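Local coordinates for protein sulfotransferase (Mus musculus, PDB 5X2B) that probably transfers sulfonate groups to acceptor molecules and binds adenosine-3'-5'-diphosphate and a calcium ion, at residues 33-38 with 101-106; 62-67 with 84-89; 115-120 with 133-138; 158-163 with 269-274. One frame throughout, in Å; residues are numbered along the deposited sequence.

Contact 1 pairs two strands of the parallel sheet, and contact 2 joins a loop to its strand 82-87, the neighbour of 34-37; the centres of contacts 1 and 2 are about 10 Å apart. There Phe35 CZ packs on Ile85 CD1 at 3.5 Å. Contact 4 reaches both through Trp159, whose CZ3 lies 3.6 Å from Ile105 CG2 of contact 1. Contact 3 stands apart, its centre about 29 Å from that of contact 1 and about 24 Å from those of contacts 2 and 4, yet its Ser118 belongs to the adenosine-3'-5'-diphosphate pocket. His88 of contact 2 has its side chain about 5 Å from the same nucleotide, while that of Leu89 is about 7 Å from the bound calcium ion.

Contact 1. Residues 33-38 with 101-106; sequences DIFLVS and KQCKII
Phe35 and Ile105 pair in register as neighbours of a parallel beta-sheet, where the axes of 34-37 and 104-106 approach to 5.0 Å. From the backbone of Phe35, CB first meets Ile105 CD1 at 3.7 Å. CG stands anti to the carbonyl carbon (chi1 -75°), and the ring turns its CD1 corner to Cys103, whose CB lies in the ring plane 3.9 Å from Phe35 CD1. Next along that edge, CE1 meets CB and also SG; the sulfur, 80° off the ring normal, makes a sulfur-aromatic contact at the ring edge. The tip, CZ, packs on Ile85 CD1 of strand 82-87. On the same side of the sheet, CG2 of Val37 touches CG2 of Ile105. On the other face Leu36 CD2 runs alongside Ile106, touching its CD1.

Backbone bonds fix this register. Phe35 N donates to Lys104 O, Phe35 O accepts from Ile106 N, and Val37 N reaches Ile106 O at 2.7 Å. Before the strands draw together, a water donates to Asp33 O and accepts from Lys104 N. Strand 82-87 flanks 34-37 across from 104-109; helix 96-101 packs Val98 against Phe35, Cys103 and Ile105, while helix 173-191 lies against Ile106 on the other face.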
# COMPACT_ATOMS: atom_id res chain seq x y z
N ASP F 33 7.41 10.40 13.01
CA ASP F 33 6.28 9.95 12.23
C ASP F 33 6.77 8.80 11.45
O ASP F 33 7.87 8.83 10.92
CB ASP F 33 5.85 10.97 11.23
CG ASP F 33 4.88 11.90 11.76
OD1 ASP F 33 4.24 11.52 12.74
OD2 ASP F 33 4.76 12.99 11.20
N ILE F 34 5.92 7.80 11.33
CA ILE F 34 6.17 6.69 10.40
C ILE F 34 5.10 6.59 9.29
O ILE F 34 3.93 6.77 9.53
CB ILE F 34 6.19 5.36 11.14
CG1 ILE F 34 7.21 5.42 12.27
CG2 ILE F 34 6.52 4.17 10.20
CD1 ILE F 34 7.20 4.16 13.11
N PHE F 35 5.50 6.29 8.08
CA PHE F 35 4.57 6.24 6.98
C PHE F 35 4.59 4.85 6.35
O PHE F 35 5.64 4.30 6.13
CB PHE F 35 4.95 7.31 5.97
CG PHE F 35 4.59 8.71 6.42
CD1 PHE F 35 5.47 9.50 7.13
CD2 PHE F 35 3.36 9.24 6.10
CE1 PHE F 35 5.15 10.78 7.54
CE2 PHE F 35 3.03 10.53 6.50
CZ PHE F 35 3.94 11.28 7.23
N LEU F 36 3.43 4.25 6.13
CA LEU F 36 3.42 2.90 5.56
C LEU F 36 2.89 3.10 4.20
O LEU F 36 1.79 3.56 4.05
CB LEU F 36 2.50 2.01 6.35
CG LEU F 36 2.96 2.20 7.80
CD1 LEU F 36 2.05 1.60 8.86
CD2 LEU F 36 4.31 1.60 7.92
N VAL F 37 3.69 2.79 3.20
CA VAL F 37 3.34 3.16 1.85
C VAL F 37 3.28 1.95 0.87
O VAL F 37 4.05 0.98 0.97
CB VAL F 37 4.26 4.30 1.37
CG1 VAL F 37 3.72 4.96 0.14
CG2 VAL F 37 4.37 5.33 2.46
N SER F 38 2.29 2.01 -0.02
CA SER F 38 2.01 0.96 -1.01
C SER F 38 1.04 1.55 -2.05
O SER F 38 0.34 2.52 -1.79
CB SER F 38 1.31 -0.22 -0.36
OG SER F 38 -0.05 0.08 -0.21
N LYS F 101 11.88 16.07 6.98
CA LYS F 101 12.31 15.43 8.23
C LYS F 101 12.83 13.98 8.04
O LYS F 101 13.33 13.37 8.95
CB LYS F 101 11.19 15.49 9.25
CG LYS F 101 10.77 16.90 9.58
CD LYS F 101 10.30 17.01 10.99
CE LYS F 101 9.80 18.44 11.30
NZ LYS F 101 10.87 19.46 11.59
N GLN F 102 12.71 13.45 6.84
CA GLN F 102 13.11 12.11 6.55
C GLN F 102 12.52 11.12 7.46
O GLN F 102 13.23 10.26 8.01
CB GLN F 102 14.58 11.99 6.74
CG GLN F 102 15.27 12.42 5.53
CD GLN F 102 16.72 12.62 5.78
OE1 GLN F 102 17.15 12.66 6.93
NE2 GLN F 102 17.49 12.75 4.72
N CYS F 103 11.22 11.26 7.67
CA CYS F 103 10.51 10.31 8.47
C CYS F 103 10.83 8.98 7.87
O CYS F 103 11.06 8.85 6.65
CB CYS F 103 9.01 10.62 8.43
SG CYS F 103 8.65 12.38 8.68
N LYS F 104 10.88 7.98 8.71
CA LYS F 104 11.02 6.64 8.24
C LYS F 104 9.87 6.29 7.31
O LYS F 104 8.71 6.60 7.61
CB LYS F 104 11.01 5.72 9.41
CG LYS F 104 12.29 5.73 10.07
CD LYS F 104 12.51 4.43 10.73
CE LYS F 104 13.52 4.60 11.82
NZ LYS F 104 14.60 3.61 11.68
N ILE F 105 10.20 5.65 6.19
CA ILE F 105 9.20 5.17 5.23
C ILE F 105 9.40 3.69 4.98
O ILE F 105 10.52 3.24 4.75
CB ILE F 105 9.27 5.85 3.83
CG1 ILE F 105 9.30 7.39 3.96
CG2 ILE F 105 8.08 5.39 2.97
CD1 ILE F 105 7.98 8.04 3.97
N ILE F 106 8.30 2.94 5.08
CA ILE F 106 8.25 1.55 4.66
C ILE F 106 7.33 1.50 3.47
O ILE F 106 6.14 1.82 3.57
CB ILE F 106 7.74 0.59 5.75
CG1 ILE F 106 8.59 0.72 7.00
CG2 ILE F 106 7.85 -0.83 5.24
CD1 ILE F 106 8.03 -0.00 8.14
O HOH W 1 10.73 8.65 11.72

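Contact 2. Residues 62-67 with 84-89; sequences TSPIEL and AIPTHL
Glu66 spreads its carboxylate over two consecutive residues, Thr87 and His88, where strand 82-87 of the sulfotransferase's parallel sheet gives way to a loop. Thr87 OG1 donates to Glu66 OE1 in a very short bond of 2.5 Å, and His88 N donates to OE2 of the same carboxylate at 2.7 Å. The second donor comes from above the carboxylate plane, 37° out of it. Glu66 can reach back to both because its CG sits between the backbone N and the carbonyl carbon (chi1 68°) and the chain bends again at chi2.

The Thr87 hydroxyl is itself held in place by an ST turn, in which it accepts from Leu89 N while donating to the glutamate. Next to it, CG2 of Ile65 lies 3.4 Å from Thr87 OG1, the two side chains running alongside each other. Behind them, Ile65 CB packs on Ile85 CG2. Ile65 N donates to Pro86 O; Ile65 and Glu66 are the central residues of a type I turn from Pro64 to Leu67, closed by Leu67 N to Pro64 O.

Farther out, His88 is steadied by a bond from ND1 to Ser38 O and by an edge-to-face meeting with Tyr149; its side chain is about 5 Å from the bound nucleotide. At the other end of the contact, Pro86 slants across Thr62, its CD 3.4 Å from Thr62 OG1. Ala84 O accepts twice from Thr62: the backbone N comes in at 2.9 Å, whereas OG1 stands 3.3 Å away and 32° out of the carbonyl plane.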
# COMPACT_ATOMS: atom_id res chain seq x y z
N THR F 62 -2.70 5.44 12.53
CA THR F 62 -3.72 6.38 12.17
C THR F 62 -4.59 5.96 10.95
O THR F 62 -4.73 4.78 10.64
CB THR F 62 -3.11 7.73 11.91
OG1 THR F 62 -2.51 7.75 10.62
CG2 THR F 62 -2.09 8.02 12.95
N SER F 63 -5.18 6.95 10.31
CA SER F 63 -6.11 6.79 9.21
C SER F 63 -5.48 7.42 7.98
O SER F 63 -4.87 8.47 8.08
CB SER F 63 -7.40 7.55 9.53
OG SER F 63 -7.74 8.42 8.46
N PRO F 64 -5.65 6.82 6.81
CA PRO F 64 -4.85 7.29 5.69
C PRO F 64 -4.73 8.76 5.75
O PRO F 64 -5.67 9.49 6.02
CB PRO F 64 -5.68 6.87 4.49
CG PRO F 64 -6.31 5.64 4.94
CD PRO F 64 -6.69 5.89 6.37
N ILE F 65 -3.54 9.24 5.54
CA ILE F 65 -3.38 10.63 5.70
C ILE F 65 -4.22 11.34 4.68
O ILE F 65 -4.63 12.48 4.90
CB ILE F 65 -1.99 11.03 5.43
CG1 ILE F 65 -1.92 12.54 5.47
CG2 ILE F 65 -1.60 10.57 4.06
CD1 ILE F 65 -0.57 13.03 5.90
N GLU F 66 -4.46 10.68 3.55
CA GLU F 66 -5.05 11.36 2.40
C GLU F 66 -6.53 11.14 2.39
O GLU F 66 -7.20 11.44 1.41
CB GLU F 66 -4.44 10.90 1.07
CG GLU F 66 -4.75 9.46 0.65
CD GLU F 66 -3.76 8.45 1.19
OE1 GLU F 66 -2.98 8.79 2.09
OE2 GLU F 66 -3.78 7.30 0.69
N LEU F 67 -7.06 10.61 3.47
CA LEU F 67 -8.48 10.46 3.56
C LEU F 67 -9.02 11.72 4.26
O LEU F 67 -8.64 12.00 5.40
CB LEU F 67 -8.78 9.18 4.34
CG LEU F 67 -10.21 8.93 4.79
CD1 LEU F 67 -11.06 8.74 3.55
CD2 LEU F 67 -10.34 7.71 5.73
N ALA F 84 2.06 6.09 13.21
CA ALA F 84 2.14 5.30 11.94
C ALA F 84 1.06 5.75 10.97
O ALA F 84 -0.14 5.58 11.23
CB ALA F 84 1.98 3.83 12.20
N ILE F 85 1.48 6.35 9.86
CA ILE F 85 0.58 7.02 8.95
C ILE F 85 0.46 6.27 7.61
O ILE F 85 1.44 6.13 6.86
CB ILE F 85 1.06 8.41 8.72
CG1 ILE F 85 1.23 9.09 10.09
CG2 ILE F 85 0.10 9.11 7.80
CD1 ILE F 85 2.11 10.34 10.07
N PRO F 86 -0.73 5.72 7.35
CA PRO F 86 -0.78 4.93 6.13
C PRO F 86 -1.12 5.82 4.95
O PRO F 86 -1.73 6.87 5.20
CB PRO F 86 -1.90 3.94 6.42
CG PRO F 86 -2.73 4.59 7.50
CD PRO F 86 -1.85 5.45 8.26
N THR F 87 -0.70 5.45 3.74
CA THR F 87 -0.99 6.29 2.55
C THR F 87 -0.80 5.57 1.19
O THR F 87 -0.11 4.55 1.11
CB THR F 87 -0.11 7.58 2.60
OG1 THR F 87 -0.57 8.50 1.62
CG2 THR F 87 1.35 7.26 2.34
N HIS F 88 -1.42 6.08 0.12
CA HIS F 88 -1.12 5.61 -1.23
C HIS F 88 -0.54 6.75 -2.10
O HIS F 88 -0.35 6.59 -3.30
CB HIS F 88 -2.35 4.98 -1.91
CG HIS F 88 -2.97 3.82 -1.15
ND1 HIS F 88 -2.27 2.71 -0.79
CD2 HIS F 88 -4.24 3.62 -0.74
CE1 HIS F 88 -3.07 1.86 -0.16
NE2 HIS F 88 -4.27 2.38 -0.12
N LEU F 89 -0.22 7.89 -1.49
CA LEU F 89 0.28 9.01 -2.27
C LEU F 89 1.49 8.60 -3.05
O LEU F 89 2.26 7.76 -2.62
CB LEU F 89 0.68 10.18 -1.39
CG LEU F 89 -0.50 11.00 -0.85
CD1 LEU F 89 -0.03 12.13 0.05
CD2 LEU F 89 -1.39 11.56 -1.98

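Contact 3. Residues 115-120 with 133-138; sequences TAVSMF and ETWAAF. With A3P (adenosine-3'-5'-diphosphate), chain B.
Phe120 and Phe138 meet through an aliphatic and an aromatic part. The CH-pi contact places Phe120 CB over a face of the Phe138 ring, 3.9 Å from its centroid. The two rings stand oblique, with planes at 57° and centroids 5.7 Å apart. Phe138 CG lies anti to its own backbone N (chi1 179°), extending the ring toward helix 112-125, where CZ ends 3.3 Å from Phe120 N.

Apolar contacts widen this core. Met119 CB rests on Phe138 CZ, and Trp135 brings the six-membered end of its indole to the helix: CH2 lies 3.9 Å from Val117 CG2 and also meets Ala116 CB, while Phe120 CB sits at the indole edge. Over a face of the Phe120 ring stands Trp135 CA.

No hydrogen bond crosses between the segments. Thr134 is the N-cap of helix 135-142, its OG1 accepting from Ala137 N at 3.3 Å, and Phe120 N is bonded to Ala116 O.

On a different side of helix 112-125, Ser118 belongs to the adenosine-3'-5'-diphosphate pocket; its OG is modelled implausibly near a phosphate oxygen, so the nature of that contact is doubtful. Arg110 and Lys41 also bind the nucleotide. Helix 112-125 follows strand 104-109 of the parallel sheet; helix 135-142 packs on the side of 112-125 that carries Ala116 and Phe120, with Trp135 meeting Phe250 edge-to-face.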
# COMPACT_ATOMS: atom_id res chain seq x y z
N THR F 115 -1.25 -7.60 -8.54
CA THR F 115 -1.78 -6.41 -7.90
C THR F 115 -2.99 -5.92 -8.68
O THR F 115 -4.00 -5.54 -8.09
CB THR F 115 -0.75 -5.28 -7.73
OG1 THR F 115 0.27 -5.68 -6.78
CG2 THR F 115 -1.47 -4.02 -7.23
N ALA F 116 -2.87 -5.95 -10.01
CA ALA F 116 -3.96 -5.51 -10.90
C ALA F 116 -5.21 -6.36 -10.78
O ALA F 116 -6.33 -5.85 -10.79
CB ALA F 116 -3.53 -5.58 -12.28
N VAL F 117 -5.00 -7.66 -10.71
CA VAL F 117 -6.08 -8.56 -10.42
C VAL F 117 -6.76 -8.20 -9.11
O VAL F 117 -7.94 -7.89 -9.10
CB VAL F 117 -5.61 -10.04 -10.43
CG1 VAL F 117 -6.68 -10.93 -9.90
CG2 VAL F 117 -5.25 -10.50 -11.85
N SER F 118 -6.00 -8.17 -8.01
CA SER F 118 -6.54 -7.78 -6.71
C SER F 118 -7.33 -6.49 -6.86
O SER F 118 -8.37 -6.25 -6.25
CB SER F 118 -5.41 -7.56 -5.71
OG SER F 118 -5.96 -7.29 -4.44
N MET F 119 -6.81 -5.63 -7.68
CA MET F 119 -7.46 -4.37 -7.82
C MET F 119 -8.80 -4.68 -8.50
O MET F 119 -9.84 -4.74 -7.86
CB MET F 119 -6.56 -3.42 -8.62
CG MET F 119 -6.67 -1.95 -8.21
SD MET F 119 -5.43 -0.92 -9.03
CE MET F 119 -5.33 0.57 -8.05
N PHE F 120 -8.77 -4.94 -9.80
CA PHE F 120 -9.99 -5.18 -10.50
C PHE F 120 -11.15 -5.58 -9.60
O PHE F 120 -12.24 -5.03 -9.68
CB PHE F 120 -9.77 -6.27 -11.53
CG PHE F 120 -11.05 -6.83 -12.10
CD1 PHE F 120 -11.83 -6.07 -12.96
CD2 PHE F 120 -11.49 -8.11 -11.78
CE1 PHE F 120 -13.01 -6.56 -13.48
CE2 PHE F 120 -12.66 -8.60 -12.30
CZ PHE F 120 -13.42 -7.82 -13.14
N GLU F 133 -16.79 -3.83 -15.84
CA GLU F 133 -17.40 -5.14 -16.19
C GLU F 133 -16.39 -6.23 -16.59
O GLU F 133 -16.41 -7.36 -16.10
CB GLU F 133 -18.44 -5.09 -17.35
CG GLU F 133 -19.54 -4.04 -17.37
CD GLU F 133 -20.37 -4.10 -18.67
OE1 GLU F 133 -20.33 -5.14 -19.40
OE2 GLU F 133 -21.08 -3.11 -18.96
N THR F 134 -15.54 -5.96 -17.56
CA THR F 134 -14.70 -7.03 -18.02
C THR F 134 -13.33 -6.74 -17.45
O THR F 134 -13.05 -5.68 -16.90
CB THR F 134 -14.72 -7.08 -19.52
OG1 THR F 134 -13.92 -6.02 -20.05
CG2 THR F 134 -16.13 -6.90 -20.03
N TRP F 135 -12.47 -7.73 -17.56
CA TRP F 135 -11.10 -7.60 -17.10
C TRP F 135 -10.32 -6.75 -18.08
O TRP F 135 -9.52 -5.92 -17.69
CB TRP F 135 -10.51 -9.01 -16.95
CG TRP F 135 -9.05 -9.17 -17.10
CD1 TRP F 135 -8.40 -9.83 -18.08
CD2 TRP F 135 -8.05 -8.69 -16.20
NE1 TRP F 135 -7.04 -9.79 -17.86
CE2 TRP F 135 -6.81 -9.09 -16.70
CE3 TRP F 135 -8.09 -7.95 -15.00
CZ2 TRP F 135 -5.61 -8.78 -16.07
CZ3 TRP F 135 -6.91 -7.63 -14.37
CH2 TRP F 135 -5.68 -8.06 -14.90
N ALA F 136 -10.60 -6.93 -19.36
CA ALA F 136 -9.84 -6.28 -20.40
C ALA F 136 -9.90 -4.82 -20.19
O ALA F 136 -8.89 -4.11 -20.16
CB ALA F 136 -10.44 -6.59 -21.71
N ALA F 137 -11.11 -4.34 -20.04
CA ALA F 137 -11.34 -2.93 -19.96
C ALA F 137 -10.49 -2.37 -18.86
O ALA F 137 -9.65 -1.52 -19.07
CB ALA F 137 -12.80 -2.70 -19.64
N PHE F 138 -10.76 -2.88 -17.67
CA PHE F 138 -9.97 -2.54 -16.53
C PHE F 138 -8.49 -2.56 -16.82
O PHE F 138 -7.82 -1.54 -16.77
CB PHE F 138 -10.25 -3.50 -15.41
CG PHE F 138 -9.45 -3.22 -14.21
CD1 PHE F 138 -8.39 -4.00 -13.87
CD2 PHE F 138 -9.72 -2.11 -13.46
CE1 PHE F 138 -7.63 -3.73 -12.76
CE2 PHE F 138 -8.96 -1.81 -12.35
CZ PHE F 138 -7.91 -2.63 -12.00
P1 A3P B . -5.69 -10.05 -3.44
O1P A3P B . -6.63 -9.07 -4.19
O2P A3P B . -4.80 -10.74 -4.48
O3P A3P B . -6.51 -11.07 -2.71
P2 A3P B . -4.21 -3.86 -0.09
O4P A3P B . -5.36 -3.26 -0.74
O5P A3P B . -3.07 -2.90 -0.24
O6P A3P B . -4.51 -4.08 1.39
O5' A3P B . -3.83 -5.30 -0.79
C5' A3P B . -4.65 -6.43 -0.63
C4' A3P B . -4.12 -7.76 -0.95
O4' A3P B . -3.44 -8.34 0.14
C3' A3P B . -5.24 -8.65 -1.29
O3' A3P B . -4.80 -9.34 -2.43
C2' A3P B . -5.40 -9.39 -0.06
O2' A3P B . -6.09 -10.62 -0.16
C1' A3P B . -4.03 -9.60 0.40
N9 A3P B . -3.83 -9.94 1.83
C8 A3P B . -4.32 -9.23 2.86
N7 A3P B . -3.92 -9.79 4.01
C5 A3P B . -3.15 -10.84 3.71
C6 A3P B . -2.49 -11.77 4.48
N6 A3P B . -2.58 -11.65 5.91
N1 A3P B . -1.77 -12.75 3.93
C2 A3P B . -1.70 -12.81 2.60
N3 A3P B . -2.34 -11.94 1.82
C4 A3P B . -3.08 -10.95 2.33

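Contact 4. Residues 158-163 with 269-274; sequences SWEEHK and SDVGRC
The hydroxyl of Ser269 joins two partners: OG donates to Glu160 OE1 at 3.1 Å and accepts from Gly272 N at 3.0 Å. The second bond, nearly straight at 178°, makes Ser269 the N-cap of helix 270-279. Through the first, the cap is tied to the last turn of helix 152-160. Ser269 OG meets Glu160 OE1 on the syn side, 16° out of the carboxylate plane.

Glu160 reaches across with an extended chain, CG anti to the backbone N (chi1 170°) and the next torsion also straight, and its carboxylate arrives at the first turn of the facing helix. Val271 N is modelled as a donor to OE2, although the position of that nitrogen is less certain. A carboxylate at this helix start may be favoured by the backbone N-H groups there. Asp270 makes a long salt bridge, probably loose, to the poorly ordered Arg273 one turn on.

The side chains of Glu160 and Val271 run antiparallel, with Glu160 OE2 near Val271 CG2. A type I turn from Glu160 to Lys163 places the lysine beside the same valine. Behind Glu160, Trp159 stacks on Tyr107 and packs against Phe170 of strand 168-172, anchoring helix 152-160 to the central sheet. On the helix 270-279 side, Val271 CG2 receives the aliphatic part of Lys163 in an apolar contact, with Lys163 CE 3.9 Å from it.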
# COMPACT_ATOMS: atom_id res chain seq x y z
N SER F 158 8.77 6.22 -8.70
CA SER F 158 8.98 7.44 -7.96
C SER F 158 9.59 7.10 -6.61
O SER F 158 10.55 7.75 -6.17
CB SER F 158 7.66 8.20 -7.81
OG SER F 158 6.80 7.69 -6.78
N TRP F 159 9.06 6.07 -5.96
CA TRP F 159 9.50 5.69 -4.62
C TRP F 159 10.81 4.95 -4.61
O TRP F 159 11.48 4.87 -3.57
CB TRP F 159 8.44 4.83 -3.91
CG TRP F 159 7.31 5.69 -3.46
CD1 TRP F 159 6.16 6.01 -4.14
CD2 TRP F 159 7.26 6.39 -2.24
NE1 TRP F 159 5.39 6.86 -3.40
CE2 TRP F 159 6.05 7.11 -2.22
CE3 TRP F 159 8.12 6.49 -1.15
CZ2 TRP F 159 5.69 7.91 -1.15
CZ3 TRP F 159 7.76 7.27 -0.09
CH2 TRP F 159 6.56 7.97 -0.09
N GLU F 160 11.18 4.39 -5.75
CA GLU F 160 12.31 3.50 -5.80
C GLU F 160 13.54 4.39 -5.81
O GLU F 160 14.61 3.99 -5.40
CB GLU F 160 12.29 2.57 -7.03
CG GLU F 160 13.61 1.76 -7.25
CD GLU F 160 13.65 0.82 -8.52
OE1 GLU F 160 13.12 1.19 -9.60
OE2 GLU F 160 14.26 -0.29 -8.45
N GLU F 161 13.37 5.63 -6.26
CA GLU F 161 14.51 6.51 -6.35
C GLU F 161 15.14 6.72 -4.98
O GLU F 161 16.27 7.18 -4.87
CB GLU F 161 14.11 7.86 -7.00
CG GLU F 161 14.08 7.80 -8.53
CD GLU F 161 13.86 9.17 -9.20
OE1 GLU F 161 14.06 10.25 -8.56
OE2 GLU F 161 13.50 9.16 -10.40
N HIS F 162 14.41 6.35 -3.92
CA HIS F 162 14.86 6.59 -2.54
C HIS F 162 15.05 5.29 -1.77
O HIS F 162 15.01 5.27 -0.54
CB HIS F 162 13.87 7.51 -1.82
CG HIS F 162 13.53 8.74 -2.62
ND1 HIS F 162 14.29 9.89 -2.58
CD2 HIS F 162 12.51 8.98 -3.48
CE1 HIS F 162 13.76 10.79 -3.40
NE2 HIS F 162 12.67 10.27 -3.94
N LYS F 163 15.30 4.22 -2.49
CA LYS F 163 15.44 2.95 -1.82
C LYS F 163 16.76 2.85 -1.07
O LYS F 163 16.88 1.99 -0.20
CB LYS F 163 15.27 1.80 -2.81
CG LYS F 163 15.66 0.43 -2.29
CD LYS F 163 14.80 -0.66 -2.98
CE LYS F 163 15.57 -1.97 -3.29
NZ LYS F 163 16.32 -2.53 -2.10
N SER F 269 15.57 -1.22 -13.59
CA SER F 269 15.01 -1.01 -12.24
C SER F 269 15.24 -2.22 -11.35
O SER F 269 14.60 -3.25 -11.51
CB SER F 269 13.54 -0.81 -12.29
OG SER F 269 13.05 -1.45 -11.14
N ASP F 270 16.14 -2.10 -10.38
CA ASP F 270 16.56 -3.24 -9.62
C ASP F 270 15.37 -3.91 -9.04
O ASP F 270 15.36 -5.11 -8.81
CB ASP F 270 17.53 -2.83 -8.51
CG ASP F 270 18.93 -2.52 -9.03
OD1 ASP F 270 19.91 -3.02 -8.44
OD2 ASP F 270 19.07 -1.77 -10.01
N VAL F 271 14.33 -3.16 -8.78
CA VAL F 271 13.15 -3.78 -8.17
C VAL F 271 12.34 -4.66 -9.15
O VAL F 271 11.96 -5.79 -8.81
CB VAL F 271 12.31 -2.69 -7.44
CG1 VAL F 271 10.90 -3.16 -7.06
CG2 VAL F 271 13.04 -2.27 -6.20
N GLY F 272 12.07 -4.17 -10.35
CA GLY F 272 11.27 -4.93 -11.28
C GLY F 272 11.79 -6.34 -11.46
O GLY F 272 11.04 -7.32 -11.36
N ARG F 273 13.09 -6.40 -11.74
CA ARG F 273 13.84 -7.64 -11.86
C ARG F 273 13.48 -8.62 -10.77
O ARG F 273 13.31 -9.82 -11.02
CB ARG F 273 15.34 -7.35 -11.76
CG ARG F 273 16.22 -8.56 -12.14
CD ARG F 273 17.28 -8.86 -11.08
NE ARG F 273 18.06 -7.66 -10.77
CZ ARG F 273 18.45 -7.28 -9.56
NH1 ARG F 273 19.16 -6.17 -9.42
NH2 ARG F 273 18.14 -7.98 -8.48
N CYS F 274 13.39 -8.11 -9.55
CA CYS F 274 13.11 -8.96 -8.41
C CYS F 274 11.69 -9.34 -8.39
O CYS F 274 11.36 -10.39 -7.89
CB CYS F 274 13.46 -8.26 -7.14
SG CYS F 274 15.22 -8.25 -6.92